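Local atomic coordinates of mersacidin decarboxylase (PDB entry 1P3Y), a protein that catalyses the FAD-dependent oxidative decarboxylation of the C-terminal cysteine of mersacidin to an aminoenethiol residue, a step in the biosynthesis of this lantibiotic. Residues A[39-44]-A[104-109]; A[85-90]-A[116-121]; A[93-98]-A[120-125]. All coordinates share one frame; numbering follows the deposited sequence.

Contact 1: A[39-44]-A[104-109]; sequences RVVMTK and MNLVAT. With FAD (flavin-adenine dinucleotide), chain B.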
loop_
_atom_site.group_PDB
_atom_site.type_symbol
_atom_site.label_atom_id
_atom_site.label_comp_id
_atom_site.label_asym_id
_atom_site.label_seq_id
_atom_site.Cartn_x
_atom_site.Cartn_y
_atom_site.Cartn_z
ATOM N N ARG A 39 32.480 5.462 -10.357
ATOM C CA ARG A 39 31.212 5.106 -9.735
ATOM C C ARG A 39 30.621 6.343 -9.072
ATOM O O ARG A 39 31.317 7.337 -8.846
ATOM C CB ARG A 39 31.404 4.004 -8.694
ATOM C CG ARG A 39 31.640 2.656 -9.304
ATOM C CD ARG A 39 31.927 1.607 -8.256
ATOM N NE ARG A 39 32.277 0.335 -8.881
ATOM C CZ ARG A 39 32.734 -0.728 -8.225
ATOM N NH1 ARG A 39 32.905 -0.697 -6.906
ATOM N NH2 ARG A 39 33.036 -1.824 -8.897
ATOM N N VAL A 40 29.339 6.274 -8.743
ATOM C CA VAL A 40 28.678 7.395 -8.111
ATOM C C VAL A 40 27.946 7.000 -6.828
ATOM O O VAL A 40 27.485 5.872 -6.679
ATOM C CB VAL A 40 27.680 8.023 -9.099
ATOM C CG1 VAL A 40 26.781 9.036 -8.401
ATOM C CG2 VAL A 40 28.447 8.671 -10.237
ATOM N N VAL A 41 27.875 7.948 -5.898
ATOM C CA VAL A 41 27.145 7.797 -4.647
ATOM C C VAL A 41 26.311 9.103 -4.581
ATOM O O VAL A 41 26.848 10.215 -4.716
ATOM C CB VAL A 41 28.110 7.657 -3.416
ATOM C CG1 VAL A 41 29.023 8.900 -3.285
ATOM C CG2 VAL A 41 27.289 7.439 -2.130
ATOM N N MET A 42 25.000 8.970 -4.397
ATOM C CA MET A 42 24.098 10.131 -4.372
ATOM C C MET A 42 23.371 10.372 -3.052
ATOM O O MET A 42 23.246 9.484 -2.223
ATOM C CB MET A 42 23.030 9.971 -5.463
ATOM C CG MET A 42 23.553 9.440 -6.817
ATOM S SD MET A 42 22.248 9.343 -8.108
ATOM C CE MET A 42 21.639 11.085 -8.157
ATOM N N THR A 43 22.890 11.591 -2.865
ATOM C CA THR A 43 22.098 11.925 -1.689
ATOM C C THR A 43 20.649 11.839 -2.199
ATOM O O THR A 43 20.381 11.872 -3.419
ATOM C CB THR A 43 22.317 13.390 -1.197
ATOM O OG1 THR A 43 21.869 14.312 -2.205
ATOM C CG2 THR A 43 23.764 13.661 -0.903
ATOM N N LYS A 44 19.724 11.758 -1.255
ATOM C CA LYS A 44 18.298 11.675 -1.533
ATOM C C LYS A 44 17.801 12.814 -2.445
ATOM O O LYS A 44 17.071 12.574 -3.415
ATOM C CB LYS A 44 17.544 11.672 -0.184
ATOM C CG LYS A 44 16.046 11.396 -0.265
ATOM C CD LYS A 44 15.224 12.669 -0.503
ATOM C CE LYS A 44 13.708 12.392 -0.431
ATOM N NZ LYS A 44 13.290 11.298 -1.387
ATOM N N MET A 104 24.965 12.265 8.231
ATOM C CA MET A 104 23.584 11.785 8.203
ATOM C C MET A 104 23.173 11.113 6.893
ATOM O O MET A 104 22.036 10.682 6.752
ATOM C CB MET A 104 22.609 12.922 8.531
ATOM C CG MET A 104 22.396 13.146 10.030
ATOM S SD MET A 104 21.800 11.623 10.911
ATOM C CE MET A 104 20.019 11.755 10.714
ATOM N N ASN A 105 24.080 11.051 5.926
ATOM C CA ASN A 105 23.798 10.363 4.672
ATOM C C ASN A 105 25.085 9.702 4.221
ATOM O O ASN A 105 26.168 9.984 4.770
ATOM C CB ASN A 105 23.226 11.282 3.572
ATOM C CG ASN A 105 24.054 12.534 3.326
ATOM O OD1 ASN A 105 25.293 12.511 3.317
ATOM N ND2 ASN A 105 23.358 13.641 3.093
ATOM N N LEU A 106 24.969 8.821 3.233
ATOM C CA LEU A 106 26.114 8.074 2.766
ATOM C C LEU A 106 27.224 8.977 2.215
ATOM O O LEU A 106 28.407 8.721 2.462
ATOM C CB LEU A 106 25.645 7.015 1.754
ATOM C CG LEU A 106 26.622 5.948 1.246
ATOM C CD1 LEU A 106 27.194 5.125 2.379
ATOM C CD2 LEU A 106 25.891 5.063 0.266
ATOM N N VAL A 107 26.853 10.046 1.510
ATOM C CA VAL A 107 27.853 10.964 0.935
ATOM C C VAL A 107 28.790 11.535 2.009
ATOM O O VAL A 107 30.012 11.503 1.866
ATOM C CB VAL A 107 27.161 12.122 0.159
ATOM C CG1 VAL A 107 28.177 13.218 -0.190
ATOM C CG2 VAL A 107 26.511 11.563 -1.130
ATOM N N ALA A 108 28.211 12.031 3.091
ATOM C CA ALA A 108 28.985 12.586 4.185
ATOM C C ALA A 108 29.745 11.509 4.969
ATOM O O ALA A 108 30.843 11.745 5.474
ATOM C CB ALA A 108 28.055 13.370 5.137
ATOM N N THR A 109 29.155 10.332 5.085
ATOM C CA THR A 109 29.778 9.246 5.819
ATOM C C THR A 109 31.020 8.759 5.068
ATOM O O THR A 109 32.075 8.483 5.654
ATOM C CB THR A 109 28.777 8.052 5.993
ATOM O OG1 THR A 109 27.613 8.496 6.709
ATOM C CG2 THR A 109 29.427 6.907 6.781
HETATM P PA FAD B . 20.050 15.253 1.610
HETATM O O1A FAD B . 19.433 15.030 0.234
HETATM O O2A FAD B . 20.591 14.048 2.355
HETATM O O5B FAD B . 18.992 15.990 2.624
HETATM C C5B FAD B . 17.793 16.694 2.183
HETATM C C4B FAD B . 16.549 15.820 2.281
HETATM O O4B FAD B . 16.922 14.447 2.317
HETATM C C3B FAD B . 15.706 16.037 3.550
HETATM O O3B FAD B . 14.441 16.497 3.082
HETATM C C2B FAD B . 15.709 14.698 4.211
HETATM O O2B FAD B . 14.615 14.290 4.983
HETATM C C1B FAD B . 15.976 13.729 3.062
HETATM N N9A FAD B . 16.610 12.399 3.342
HETATM C C8A FAD B . 17.969 12.042 3.748
HETATM N N7A FAD B . 18.168 10.752 3.906
HETATM C C5A FAD B . 16.904 10.153 3.599
HETATM C C6A FAD B . 16.410 8.790 3.584
HETATM N N6A FAD B . 17.190 7.736 3.872
HETATM N N1A FAD B . 15.039 8.570 3.245
HETATM C C2A FAD B . 14.200 9.608 2.944
HETATM N N3A FAD B . 14.597 10.978 2.921
HETATM C C4A FAD B . 16.013 11.107 3.290
HETATM N N1 FAD B . 21.480 23.487 -1.649
HETATM C C2 FAD B . 22.773 23.903 -1.940
HETATM O O2 FAD B . 23.605 24.096 -1.013
HETATM N N3 FAD B . 23.142 24.103 -3.280
HETATM C C4 FAD B . 22.276 23.915 -4.423
HETATM O O4 FAD B . 22.717 24.139 -5.616
HETATM C C4X FAD B . 20.992 23.483 -4.099
HETATM N N5 FAD B . 20.101 23.254 -5.205
HETATM C C5X FAD B . 18.785 22.779 -4.904
HETATM C C6 FAD B . 17.858 22.533 -5.962
HETATM C C7 FAD B . 16.503 22.045 -5.741
HETATM C C7M FAD B . 15.586 21.800 -6.974
HETATM C C8 FAD B . 16.076 21.800 -4.346
HETATM C C8M FAD B . 14.703 21.286 -3.963
HETATM C C9 FAD B . 16.950 22.028 -3.270
HETATM C C9A FAD B . 18.303 22.518 -3.491
HETATM N N10 FAD B . 19.329 22.808 -2.429
HETATM C C10 FAD B . 20.620 23.270 -2.722
HETATM C "C1'" FAD B . 18.931 22.582 -1.070
HETATM C "C2'" FAD B . 19.392 21.328 -0.421
HETATM O "O2'" FAD B . 18.836 20.180 -1.206
HETATM C "C3'" FAD B . 18.881 21.223 0.968
HETATM O "O3'" FAD B . 19.635 22.039 1.889
HETATM C "C4'" FAD B . 18.883 19.777 1.544
HETATM O "O4'" FAD B . 18.291 19.835 2.886
HETATM C "C5'" FAD B . 20.245 19.139 1.672
HETATM O "O5'" FAD B . 20.617 18.484 0.450
HETATM P P FAD B . 21.735 17.372 0.403
HETATM O O1P FAD B . 21.827 16.951 -1.000
HETATM O O2P FAD B . 22.990 17.928 1.027
HETATM O O3P FAD B . 21.246 16.259 1.469
HETATM O O HOH W 1 23.853 10.027 0.289
#

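Contact 2: A[85-90]-A[116-121]; sequences YCIIPA and HNTIFF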
loop_
_atom_site.group_PDB
_atom_site.type_symbol
_atom_site.label_atom_id
_atom_site.label_comp_id
_atom_site.label_asym_id
_atom_site.label_seq_id
_atom_site.Cartn_x
_atom_site.Cartn_y
_atom_site.Cartn_z
ATOM N N TYR A 85 37.998 10.504 -4.132
ATOM C CA TYR A 85 36.600 10.797 -3.824
ATOM C C TYR A 85 36.362 12.280 -4.044
ATOM O O TYR A 85 36.911 13.150 -3.359
ATOM C CB TYR A 85 36.266 10.404 -2.381
ATOM C CG TYR A 85 34.825 10.657 -1.964
ATOM C CD1 TYR A 85 33.765 10.416 -2.838
ATOM C CD2 TYR A 85 34.522 11.053 -0.654
ATOM C CE1 TYR A 85 32.433 10.553 -2.412
ATOM C CE2 TYR A 85 33.207 11.191 -0.215
ATOM C CZ TYR A 85 32.162 10.939 -1.097
ATOM O OH TYR A 85 30.862 11.075 -0.645
ATOM N N CYS A 86 35.527 12.559 -5.023
ATOM C CA CYS A 86 35.220 13.916 -5.370
ATOM C C CYS A 86 33.711 14.141 -5.297
ATOM O O CYS A 86 32.924 13.404 -5.890
ATOM C CB CYS A 86 35.783 14.177 -6.775
ATOM S SG CYS A 86 35.187 15.659 -7.541
ATOM N N ILE A 87 33.307 15.153 -4.539
ATOM C CA ILE A 87 31.897 15.480 -4.409
ATOM C C ILE A 87 31.534 16.672 -5.293
ATOM O O ILE A 87 31.941 17.803 -5.032
ATOM C CB ILE A 87 31.537 15.794 -2.941
ATOM C CG1 ILE A 87 31.778 14.539 -2.085
ATOM C CG2 ILE A 87 30.064 16.290 -2.845
ATOM C CD1 ILE A 87 31.550 14.739 -0.577
ATOM N N ILE A 88 30.777 16.402 -6.348
ATOM C CA ILE A 88 30.332 17.429 -7.269
ATOM C C ILE A 88 28.923 17.108 -7.809
ATOM O O ILE A 88 28.693 16.078 -8.439
ATOM C CB ILE A 88 31.333 17.578 -8.466
ATOM C CG1 ILE A 88 30.786 18.603 -9.473
ATOM C CG2 ILE A 88 31.579 16.212 -9.164
ATOM C CD1 ILE A 88 31.764 18.967 -10.575
ATOM N N PRO A 89 27.960 17.989 -7.562
ATOM C CA PRO A 89 28.139 19.234 -6.817
ATOM C C PRO A 89 27.962 18.998 -5.327
ATOM O O PRO A 89 27.278 18.060 -4.916
ATOM C CB PRO A 89 27.045 20.129 -7.379
ATOM C CG PRO A 89 25.940 19.152 -7.659
ATOM C CD PRO A 89 26.668 17.973 -8.274
ATOM N N ALA A 90 28.574 19.876 -4.535
ATOM C CA ALA A 90 28.524 19.839 -3.082
ATOM C C ALA A 90 27.578 20.933 -2.605
ATOM O O ALA A 90 27.658 22.055 -3.085
ATOM C CB ALA A 90 29.905 20.081 -2.531
ATOM N N HIS A 116 41.889 8.800 2.021
ATOM C CA HIS A 116 42.463 10.083 1.646
ATOM C C HIS A 116 41.502 11.233 1.883
ATOM O O HIS A 116 40.364 11.033 2.331
ATOM C CB HIS A 116 42.846 10.037 0.176
ATOM C CG HIS A 116 43.518 8.763 -0.216
ATOM N ND1 HIS A 116 44.731 8.373 0.309
ATOM C CD2 HIS A 116 43.124 7.762 -1.037
ATOM C CE1 HIS A 116 45.055 7.185 -0.171
ATOM N NE2 HIS A 116 44.097 6.792 -0.991
ATOM N N ASN A 117 41.966 12.442 1.583
ATOM C CA ASN A 117 41.148 13.638 1.734
ATOM C C ASN A 117 40.180 13.685 0.570
ATOM O O ASN A 117 40.402 13.025 -0.438
ATOM C CB ASN A 117 42.024 14.889 1.718
ATOM C CG ASN A 117 42.780 15.088 3.018
ATOM O OD1 ASN A 117 43.847 15.707 3.023
ATOM N ND2 ASN A 117 42.226 14.581 4.135
ATOM N N THR A 118 39.121 14.479 0.703
ATOM C CA THR A 118 38.106 14.592 -0.346
ATOM C C THR A 118 38.145 15.954 -1.033
ATOM O O THR A 118 38.333 16.986 -0.381
ATOM C CB THR A 118 36.668 14.403 0.252
ATOM O OG1 THR A 118 36.550 13.095 0.815
ATOM C CG2 THR A 118 35.590 14.602 -0.816
ATOM N N ILE A 119 37.951 15.966 -2.348
ATOM C CA ILE A 119 37.927 17.235 -3.058
ATOM C C ILE A 119 36.458 17.606 -3.289
ATOM O O ILE A 119 35.697 16.807 -3.835
ATOM C CB ILE A 119 38.684 17.164 -4.419
ATOM C CG1 ILE A 119 38.290 18.359 -5.287
ATOM C CG2 ILE A 119 38.357 15.883 -5.139
ATOM C CD1 ILE A 119 39.005 18.420 -6.605
ATOM N N PHE A 120 36.079 18.817 -2.865
ATOM C CA PHE A 120 34.715 19.324 -3.000
ATOM C C PHE A 120 34.539 20.361 -4.095
ATOM O O PHE A 120 35.394 21.221 -4.284
ATOM C CB PHE A 120 34.260 19.996 -1.704
ATOM C CG PHE A 120 34.190 19.083 -0.536
ATOM C CD1 PHE A 120 35.353 18.683 0.121
ATOM C CD2 PHE A 120 32.947 18.621 -0.078
ATOM C CE1 PHE A 120 35.285 17.834 1.230
ATOM C CE2 PHE A 120 32.855 17.776 1.021
ATOM C CZ PHE A 120 34.026 17.378 1.683
ATOM N N PHE A 121 33.411 20.297 -4.791
ATOM C CA PHE A 121 33.093 21.276 -5.825
ATOM C C PHE A 121 31.770 21.937 -5.444
ATOM O O PHE A 121 30.730 21.620 -6.003
ATOM C CB PHE A 121 32.943 20.619 -7.198
ATOM C CG PHE A 121 34.243 20.218 -7.829
ATOM C CD1 PHE A 121 34.904 19.055 -7.428
ATOM C CD2 PHE A 121 34.789 20.989 -8.860
ATOM C CE1 PHE A 121 36.088 18.657 -8.049
ATOM C CE2 PHE A 121 35.970 20.604 -9.491
ATOM C CZ PHE A 121 36.625 19.430 -9.089
#

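Contact 3: A[93-98]-A[120-125]; sequences NILGQT and FFPNMN. With FAD (flavin-adenine dinucleotide), chain B.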
loop_
_atom_site.group_PDB
_atom_site.type_symbol
_atom_site.label_atom_id
_atom_site.label_comp_id
_atom_site.label_asym_id
_atom_site.label_seq_id
_atom_site.Cartn_x
_atom_site.Cartn_y
_atom_site.Cartn_z
ATOM N N ASN A 93 24.866 22.233 2.809
ATOM C CA ASN A 93 24.597 21.189 3.783
ATOM C C ASN A 93 25.754 20.187 3.890
ATOM O O ASN A 93 26.291 19.973 4.977
ATOM C CB ASN A 93 23.291 20.462 3.428
ATOM C CG ASN A 93 23.029 19.284 4.340
ATOM O OD1 ASN A 93 22.914 19.448 5.563
ATOM N ND2 ASN A 93 22.954 18.078 3.758
ATOM N N ILE A 94 26.142 19.568 2.776
ATOM C CA ILE A 94 27.246 18.607 2.801
ATOM C C ILE A 94 28.534 19.264 3.348
ATOM O O ILE A 94 29.277 18.640 4.124
ATOM C CB ILE A 94 27.465 17.987 1.376
ATOM C CG1 ILE A 94 26.986 16.519 1.368
ATOM C CG2 ILE A 94 28.895 18.143 0.906
ATOM C CD1 ILE A 94 27.468 15.654 2.478
ATOM N N LEU A 95 28.791 20.520 2.960
ATOM C CA LEU A 95 29.965 21.241 3.460
ATOM C C LEU A 95 29.839 21.369 4.978
ATOM O O LEU A 95 30.806 21.097 5.706
ATOM C CB LEU A 95 30.077 22.644 2.839
ATOM C CG LEU A 95 30.324 22.670 1.318
ATOM C CD1 LEU A 95 30.329 24.104 0.804
ATOM C CD2 LEU A 95 31.636 21.962 0.977
ATOM N N GLY A 96 28.652 21.773 5.453
ATOM C CA GLY A 96 28.436 21.916 6.888
ATOM C C GLY A 96 28.539 20.593 7.647
ATOM O O GLY A 96 29.025 20.525 8.790
ATOM N N GLN A 97 28.101 19.511 7.017
ATOM C CA GLN A 97 28.158 18.238 7.703
ATOM C C GLN A 97 29.585 17.741 7.789
ATOM O O GLN A 97 30.049 17.348 8.871
ATOM C CB GLN A 97 27.268 17.182 7.010
ATOM C CG GLN A 97 25.806 17.195 7.481
ATOM C CD GLN A 97 24.954 16.073 6.878
ATOM O OE1 GLN A 97 25.197 14.891 7.118
ATOM N NE2 GLN A 97 23.953 16.451 6.096
ATOM N N THR A 98 30.281 17.770 6.658
ATOM C CA THR A 98 31.641 17.250 6.622
ATOM C C THR A 98 32.600 18.105 7.446
ATOM O O THR A 98 33.463 17.578 8.160
ATOM C CB THR A 98 32.145 17.114 5.169
ATOM O OG1 THR A 98 31.866 18.323 4.455
ATOM C CG2 THR A 98 31.446 15.937 4.475
ATOM N N PHE A 120 36.079 18.817 -2.865
ATOM C CA PHE A 120 34.715 19.324 -3.000
ATOM C C PHE A 120 34.539 20.361 -4.095
ATOM O O PHE A 120 35.394 21.221 -4.284
ATOM C CB PHE A 120 34.260 19.996 -1.704
ATOM C CG PHE A 120 34.190 19.083 -0.536
ATOM C CD1 PHE A 120 35.353 18.683 0.121
ATOM C CD2 PHE A 120 32.947 18.621 -0.078
ATOM C CE1 PHE A 120 35.285 17.834 1.230
ATOM C CE2 PHE A 120 32.855 17.776 1.021
ATOM C CZ PHE A 120 34.026 17.378 1.683
ATOM N N PHE A 121 33.411 20.297 -4.791
ATOM C CA PHE A 121 33.093 21.276 -5.825
ATOM C C PHE A 121 31.770 21.937 -5.444
ATOM O O PHE A 121 30.730 21.620 -6.003
ATOM C CB PHE A 121 32.943 20.619 -7.198
ATOM C CG PHE A 121 34.243 20.218 -7.829
ATOM C CD1 PHE A 121 34.904 19.055 -7.428
ATOM C CD2 PHE A 121 34.789 20.989 -8.860
ATOM C CE1 PHE A 121 36.088 18.657 -8.049
ATOM C CE2 PHE A 121 35.970 20.604 -9.491
ATOM C CZ PHE A 121 36.625 19.430 -9.089
ATOM N N PRO A 122 31.798 22.871 -4.482
ATOM C CA PRO A 122 30.585 23.563 -4.040
ATOM C C PRO A 122 29.794 24.226 -5.155
ATOM O O PRO A 122 30.346 24.650 -6.170
ATOM C CB PRO A 122 31.111 24.583 -3.032
ATOM C CG PRO A 122 32.288 23.900 -2.455
ATOM C CD PRO A 122 32.955 23.288 -3.669
ATOM N N ASN A 123 28.492 24.337 -4.929
ATOM C CA ASN A 123 27.567 24.940 -5.872
ATOM C C ASN A 123 26.306 25.281 -5.086
ATOM O O ASN A 123 25.696 24.422 -4.462
ATOM C CB ASN A 123 27.261 23.952 -7.005
ATOM C CG ASN A 123 26.223 24.471 -7.956
ATOM O OD1 ASN A 123 25.029 24.379 -7.690
ATOM N ND2 ASN A 123 26.664 25.040 -9.071
ATOM N N MET A 124 25.926 26.548 -5.097
ATOM C CA MET A 124 24.757 26.981 -4.359
ATOM C C MET A 124 24.379 28.379 -4.793
ATOM O O MET A 124 25.069 29.017 -5.595
ATOM C CB MET A 124 25.050 26.986 -2.858
ATOM C CG MET A 124 26.150 27.978 -2.436
ATOM S SD MET A 124 26.809 27.574 -0.806
ATOM C CE MET A 124 28.004 26.311 -1.232
ATOM N N ASN A 125 23.270 28.846 -4.245
ATOM C CA ASN A 125 22.750 30.173 -4.526
ATOM C C ASN A 125 23.750 31.198 -3.980
ATOM O O ASN A 125 24.366 30.979 -2.926
ATOM C CB ASN A 125 21.403 30.318 -3.822
ATOM C CG ASN A 125 20.688 31.552 -4.216
ATOM O OD1 ASN A 125 20.328 31.720 -5.380
ATOM N ND2 ASN A 125 20.468 32.442 -3.254
HETATM P PA FAD B . 20.050 15.253 1.610
HETATM O O1A FAD B . 19.433 15.030 0.234
HETATM O O2A FAD B . 20.591 14.048 2.355
HETATM O O5B FAD B . 18.992 15.990 2.624
HETATM C C5B FAD B . 17.793 16.694 2.183
HETATM C C4B FAD B . 16.549 15.820 2.281
HETATM O O4B FAD B . 16.922 14.447 2.317
HETATM C C3B FAD B . 15.706 16.037 3.550
HETATM O O3B FAD B . 14.441 16.497 3.082
HETATM C C2B FAD B . 15.709 14.698 4.211
HETATM O O2B FAD B . 14.615 14.290 4.983
HETATM C C1B FAD B . 15.976 13.729 3.062
HETATM N N9A FAD B . 16.610 12.399 3.342
HETATM C C8A FAD B . 17.969 12.042 3.748
HETATM N N7A FAD B . 18.168 10.752 3.906
HETATM C C5A FAD B . 16.904 10.153 3.599
HETATM C C6A FAD B . 16.410 8.790 3.584
HETATM N N6A FAD B . 17.190 7.736 3.872
HETATM N N1A FAD B . 15.039 8.570 3.245
HETATM C C2A FAD B . 14.200 9.608 2.944
HETATM N N3A FAD B . 14.597 10.978 2.921
HETATM C C4A FAD B . 16.013 11.107 3.290
HETATM N N1 FAD B . 21.480 23.487 -1.649
HETATM C C2 FAD B . 22.773 23.903 -1.940
HETATM O O2 FAD B . 23.605 24.096 -1.013
HETATM N N3 FAD B . 23.142 24.103 -3.280
HETATM C C4 FAD B . 22.276 23.915 -4.423
HETATM O O4 FAD B . 22.717 24.139 -5.616
HETATM C C4X FAD B . 20.992 23.483 -4.099
HETATM N N5 FAD B . 20.101 23.254 -5.205
HETATM C C5X FAD B . 18.785 22.779 -4.904
HETATM C C6 FAD B . 17.858 22.533 -5.962
HETATM C C7 FAD B . 16.503 22.045 -5.741
HETATM C C7M FAD B . 15.586 21.800 -6.974
HETATM C C8 FAD B . 16.076 21.800 -4.346
HETATM C C8M FAD B . 14.703 21.286 -3.963
HETATM C C9 FAD B . 16.950 22.028 -3.270
HETATM C C9A FAD B . 18.303 22.518 -3.491
HETATM N N10 FAD B . 19.329 22.808 -2.429
HETATM C C10 FAD B . 20.620 23.270 -2.722
HETATM C "C1'" FAD B . 18.931 22.582 -1.070
HETATM C "C2'" FAD B . 19.392 21.328 -0.421
HETATM O "O2'" FAD B . 18.836 20.180 -1.206
HETATM C "C3'" FAD B . 18.881 21.223 0.968
HETATM O "O3'" FAD B . 19.635 22.039 1.889
HETATM C "C4'" FAD B . 18.883 19.777 1.544
HETATM O "O4'" FAD B . 18.291 19.835 2.886
HETATM C "C5'" FAD B . 20.245 19.139 1.672
HETATM O "O5'" FAD B . 20.617 18.484 0.450
HETATM P P FAD B . 21.735 17.372 0.403
HETATM O O1P FAD B . 21.827 16.951 -1.000
HETATM O O2P FAD B . 22.990 17.928 1.027
HETATM O O3P FAD B . 21.246 16.259 1.469
#

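Contact 1: A[39-44]-A[104-109]
This is a buried apolar contact between the end of strand 37-42 and the first turn of helix 106-113: V41 and T43 lie against L106 and V107 beside the FAD diphosphate. V41 has CG1 between the backbone N and the carbonyl carbon (chi1 59°), which leaves CG2 anti to the N and facing L106, where the methyl meets L106 CD2 at 3.7 Å, the two side chains crossing at a slant. Further along, T43 turns its methyl to V107, with CG2 to CG2 at 3.5 Å.

No direct hydrogen bond joins the two segments; a water does it instead. It donates to M42 O at 2.6 Å and accepts from V107 N at 3.2 Å, so it serves both the last strand carbonyl and an amide of the helix's open first turn.

In this Rossmann-type flavoprotein the cofactor lies at the C-terminal ends of the parallel strands, and both segments reach it with polar groups. T43 OG1 donates to FAD O1P at 2.9 Å, while T43 also takes the N-cap position of the helix starting at K44. N105 is the other N-cap. Its OD1 accepts from A108 N at 3.0 Å, nearly straight (165°), and its ND2 donates to FAD O2A at 2.9 Å. Held at both ends, the N105 amide has its rotation fixed, and the helix start it caps faces the phosphates, which probably favours their negative charge. K44 runs its aliphatic chain along the adenine, its CG near N3A, and sends NZ on to D48.

L106 also packs against the active-site residue H75, and I78 of the same helix touches both V41 and L106. T109 OG1 donates to N105 O and is also hydrogen-bonded to O3' of a second FAD of the dodecamer.

Contact 2: A[85-90]-A[116-121]
C86 and I119 stand side by side on one face of the sheet, and I87 and F120 on the other, because strands 84-90 and 119-122 run parallel in register. On the first face C86 CB touches I119 CG2 at 3.5 Å. With SG anti to the backbone N (chi1 166°), the sulfur leans to the F121 ring, 4.3 Å from SG to its centroid; it comes in obliquely, 66° off the normal, as a Cys sulfur-aromatic contact. I88 crosses F121 at a slant, its CB 3.7 Å from F121 CB and its CD1 reaching toward the ring.

The opposite face is built differently. I87 and F120 lie alongside each other and point the same way, I87 CD1 coming to 3.7 Å from F120 CE2. A90 CB sits at the edge of that ring, near its plane, while the methyl of T118 lies over one face, displaced toward the rim. The T118 side chain also crosses Y85, reaching both its ring and its carbonyl.

Underneath runs a regular parallel ladder: I119 N donates to Y85 O, I87 N to I119 O at 3.0 Å, and F121 N to I87 O at 2.9 Å. At I88 and P89 the chain turns a corner through a cis peptide bond, yet A90 N still returns to F121 O at 3.1 Å, now from above the carbonyl plane.

Both strands belong to the core of the Rossmann-type sheet, strand 10-15 pairing with the far side of strand 84-90 and I147 with T118. Helix 173-183 covers the C86, I119 and F121 face through I180, whereas helix 106-113 covers Y85 and I87, with Y85 OH hydrogen-bonded to V107 O.

Contact 3: A[93-98]-A[120-125]
L95 sets its CG anti to the carbonyl carbon (chi1 -65°) and then extends, which carries its two methyls across to F120, P122 and M124. CD2 slides past the F120 ring, 3.7 Å from CD2 of that phenylalanine. L95 CD1 meets P122 CG at 3.8 Å and, equally near, the M124 methyl, which a bend at chi3 (83°) turns toward it. I94 CG2 comes in at the edge of the F120 ring, in its plane, 4.0 Å from CE2. T98 approaches the same ring obliquely; its OG1 donates to I94 O, which the T98 amide also reaches, from the opposite face of the carbonyl.

Helix 92-99 belongs to the helical connection of the beta-alpha-beta crossover between strands 84-90 and 119-122, and here it packs back on the second strand. Beyond that strand's end the chain meets the flavin: N123 O accepts from FAD N3 at 2.8 Å, and M124 packs close by, its CA and CB 3.5 Å from FAD N3 and out of the ring plane. The helix start serves the diphosphate instead, N93 ND2 donating to FAD O2P at 2.7 Å in a nearly straight bond (172°). N93 OD1 accepts from A103 N of a neighbouring subunit, which helps to fix the rotation of the amide, so that ND2 faces the phosphate. Helix 132-144 closes over L95, T98 and P122 through I138 and L141.

Overall arrangement
After strand 10-15 and helix 25-31, the chain lays down strand 37-42, and contact 1 closes a long loop when helix 106-113 returns to its end. Before that return, strand 84-90 and helix 92-99 have opened contacts 2 and 3, which strand 119-122 and the residues after it then complete; contact 1 therefore crosses both. Contacts 2 and 3 finish on the same piece of chain and share F120 and F121. V107 ties contact 1 to the others, packing on I87 and I94. Together they join strands on both sides of strand 10-15 to two helices on one face of the sheet, with contacts 1 and 3 both bordering the FAD.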